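Protein URE2 (Lodderomyces elongisporus NRRL YB-4239, PDB 4EXJ) is of unknown function but belongs to the glutathione S-transferase superfamily and is probably a Ure2-like protein involved in transcription regulation. Local coordinates at residues N194-K197 / W198-A202. Numbering follows the deposited sequence.
Sequences NVEK and WFQRA
Four successive i to i+4 backbone hydrogen bonds tie residues 194-197 to 198-201 as one unbroken run of alpha-helix: the amides of Trp198, Phe199, Gln200 and Arg201 reach the carbonyls of Asn194, Val195, Glu196 and Lys197, shortest at Phe199 N to Val195 O (2.8 Å). Along one flank Glu196 and Gln200 lie side by side, and Gln200 NE2 donates a nearly straight bond (161°) to Glu196 OE2 at 3.0 Å. The amide meets this oxygen from above the carboxylate plane, while Glu196 OE1 forms a salt bridge with Arg176 of helix 163-179. Helix 193-203 packs its apolar side against helices 129-149 and 163-179, within the mostly helical C-terminal domain of the glutathione transferase fold. There Val195 CG1 touches Trp198 CE3 at 4.1 Å, and the indole also packs edge-to-face with the ring of Phe156 and hydrogen-bonds through NE1 to Asp165. On another flank Arg201 CG, set between the backbone N and the carbonyl carbon (chi1 74°), starts the chain back over the preceding turn, and a bend at chi3 (68°) lays the guanidinium over Lys197 O, 3.9 Å from its plane. The Lys197 tip is modelled so close to that group's edge (NZ to Arg201 NH2 2.8 Å, two donors) that its placement is doubtful. Arg201 NH1 donates to a water (2.9 Å) that donates to Asn194 O and lies within bonding distance of Lys197 NZ as modelled; NH1 also hydrogen-bonds to the carbonyl of Asp154.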
ATOM      1  N   ASN B 194      -4.969  23.736   2.412  1.00 29.75           N
ATOM      2  CA  ASN B 194      -3.870  23.169   3.178  1.00 29.65           C
ATOM      3  C   ASN B 194      -2.970  22.301   2.295  1.00 26.06           C
ATOM      4  O   ASN B 194      -1.744  22.341   2.435  1.00 26.85           O
ATOM      5  CB  ASN B 194      -4.361  22.314   4.341  1.00 29.63           C
ATOM      6  CG  ASN B 194      -5.130  23.103   5.385  1.00 46.09           C
ATOM      7  OD1 ASN B 194      -5.058  24.328   5.441  1.00 37.86           O
ATOM      8  ND2 ASN B 194      -5.865  22.388   6.230  1.00 37.55           N
ATOM      9  N   VAL B 195      -3.588  21.494   1.428  1.00 27.74           N
ATOM     10  CA  VAL B 195      -2.790  20.629   0.557  1.00 26.53           C
ATOM     11  C   VAL B 195      -2.021  21.468  -0.446  1.00 27.35           C
ATOM     12  O   VAL B 195      -0.863  21.198  -0.731  1.00 24.94           O
ATOM     13  CB  VAL B 195      -3.644  19.574  -0.152  1.00 24.11           C
ATOM     14  CG1 VAL B 195      -2.725  18.624  -0.982  1.00 26.42           C
ATOM     15  CG2 VAL B 195      -4.495  18.816   0.883  1.00 25.66           C
ATOM     16  N   GLU B 196      -2.649  22.514  -0.979  1.00 25.57           N
ATOM     17  CA  GLU B 196      -1.923  23.383  -1.902  1.00 25.99           C
ATOM     18  C   GLU B 196      -0.708  24.035  -1.245  1.00 26.59           C
ATOM     19  O   GLU B 196       0.381  24.070  -1.823  1.00 26.82           O
ATOM     20  CB  GLU B 196      -2.843  24.458  -2.473  1.00 24.76           C
ATOM     21  CG  GLU B 196      -2.090  25.454  -3.369  1.00 31.14           C
ATOM     22  CD  GLU B 196      -1.740  24.897  -4.749  1.00 37.01           C
ATOM     23  OE1 GLU B 196      -2.249  23.812  -5.126  1.00 33.11           O
ATOM     24  OE2 GLU B 196      -0.974  25.571  -5.477  1.00 38.18           O
ATOM     25  N   LYS B 197      -0.901  24.559  -0.043  1.00 26.13           N
ATOM     26  CA  LYS B 197       0.157  25.269   0.653  1.00 28.22           C
ATOM     27  C   LYS B 197       1.297  24.299   0.951  1.00 29.50           C
ATOM     28  O   LYS B 197       2.465  24.600   0.762  1.00 27.98           O
ATOM     29  CB  LYS B 197      -0.384  25.848   1.954  1.00 29.69           C
ATOM     30  CG  LYS B 197       0.591  26.739   2.687  1.00 44.46           C
ATOM     31  CD  LYS B 197      -0.148  27.702   3.618  1.00 57.92           C
ATOM     32  CE  LYS B 197      -0.966  26.950   4.660  1.00 64.09           C
ATOM     33  NZ  LYS B 197      -0.097  26.174   5.599  1.00 66.08           N
ATOM     34  N   TRP B 198       0.927  23.112   1.407  1.00 27.61           N
ATOM     35  CA  TRP B 198       1.908  22.091   1.668  1.00 24.75           C
ATOM     36  C   TRP B 198       2.643  21.665   0.381  1.00 25.14           C
ATOM     37  O   TRP B 198       3.855  21.486   0.390  1.00 25.90           O
ATOM     38  CB  TRP B 198       1.254  20.864   2.328  1.00 26.10           C
ATOM     39  CG  TRP B 198       2.140  19.660   2.144  1.00 21.82           C
ATOM     40  CD1 TRP B 198       3.174  19.279   2.947  1.00 24.80           C
ATOM     41  CD2 TRP B 198       2.109  18.712   1.051  1.00 26.22           C
ATOM     42  NE1 TRP B 198       3.796  18.156   2.422  1.00 23.21           N
ATOM     43  CE2 TRP B 198       3.154  17.789   1.270  1.00 23.00           C
ATOM     44  CE3 TRP B 198       1.304  18.564  -0.079  1.00 26.27           C
ATOM     45  CZ2 TRP B 198       3.422  16.718   0.395  1.00 25.24           C
ATOM     46  CZ3 TRP B 198       1.564  17.481  -0.961  1.00 24.00           C
ATOM     47  CH2 TRP B 198       2.619  16.585  -0.710  1.00 25.91           C
ATOM     48  N   PHE B 199       1.922  21.486  -0.722  1.00 24.21           N
ATOM     49  CA  PHE B 199       2.590  21.086  -1.945  1.00 22.22           C
ATOM     50  C   PHE B 199       3.649  22.116  -2.353  1.00 24.56           C
ATOM     51  O   PHE B 199       4.774  21.769  -2.716  1.00 26.23           O
ATOM     52  CB  PHE B 199       1.612  20.832  -3.100  1.00 22.10           C
ATOM     53  CG  PHE B 199       2.300  20.415  -4.369  1.00 25.35           C
ATOM     54  CD1 PHE B 199       2.895  19.165  -4.458  1.00 26.24           C
ATOM     55  CD2 PHE B 199       2.399  21.286  -5.451  1.00 27.59           C
ATOM     56  CE1 PHE B 199       3.540  18.771  -5.611  1.00 26.42           C
ATOM     57  CE2 PHE B 199       3.046  20.903  -6.611  1.00 28.74           C
ATOM     58  CZ  PHE B 199       3.628  19.632  -6.686  1.00 28.42           C
ATOM     59  N   GLN B 200       3.284  23.382  -2.288  1.00 25.61           N
ATOM     60  CA  GLN B 200       4.221  24.418  -2.714  1.00 26.92           C
ATOM     61  C   GLN B 200       5.476  24.428  -1.842  1.00 27.27           C
ATOM     62  O   GLN B 200       6.589  24.624  -2.343  1.00 30.86           O
ATOM     63  CB  GLN B 200       3.532  25.796  -2.703  1.00 27.24           C
ATOM     64  CG  GLN B 200       2.415  25.944  -3.733  1.00 30.20           C
ATOM     65  CD  GLN B 200       2.881  25.772  -5.171  1.00 33.13           C
ATOM     66  OE1 GLN B 200       4.053  25.954  -5.489  1.00 35.99           O
ATOM     67  NE2 GLN B 200       1.959  25.424  -6.045  1.00 36.35           N
ATOM     68  N   ARG B 201       5.317  24.215  -0.540  1.00 26.14           N
ATOM     69  CA  ARG B 201       6.490  24.200   0.317  1.00 28.05           C
ATOM     70  C   ARG B 201       7.314  22.940   0.120  1.00 26.10           C
ATOM     71  O   ARG B 201       8.531  22.968   0.228  1.00 28.40           O
ATOM     72  CB  ARG B 201       6.162  24.436   1.801  1.00 32.10           C
ATOM     73  CG  ARG B 201       5.517  23.302   2.551  1.00 39.92           C
ATOM     74  CD  ARG B 201       5.476  23.644   4.059  1.00 41.88           C
ATOM     75  NE  ARG B 201       4.560  24.750   4.315  1.00 38.48           N
ATOM     76  CZ  ARG B 201       3.260  24.606   4.565  1.00 46.78           C
ATOM     77  NH1 ARG B 201       2.693  23.393   4.610  1.00 30.36           N
ATOM     78  NH2 ARG B 201       2.510  25.684   4.764  1.00 45.42           N
ATOM     79  N   ALA B 202       6.647  21.829  -0.187  1.00 24.73           N
ATOM     80  CA  ALA B 202       7.381  20.591  -0.421  1.00 25.40           C
ATOM     81  C   ALA B 202       8.191  20.583  -1.729  1.00 26.07           C
ATOM     82  O   ALA B 202       9.334  20.138  -1.743  1.00 26.30           O
ATOM     83  CB  ALA B 202       6.435  19.390  -0.362  1.00 24.89           C
TER
HETATM   84  O   HOH W   1      -0.188  23.133   4.779  1.00 36.96           O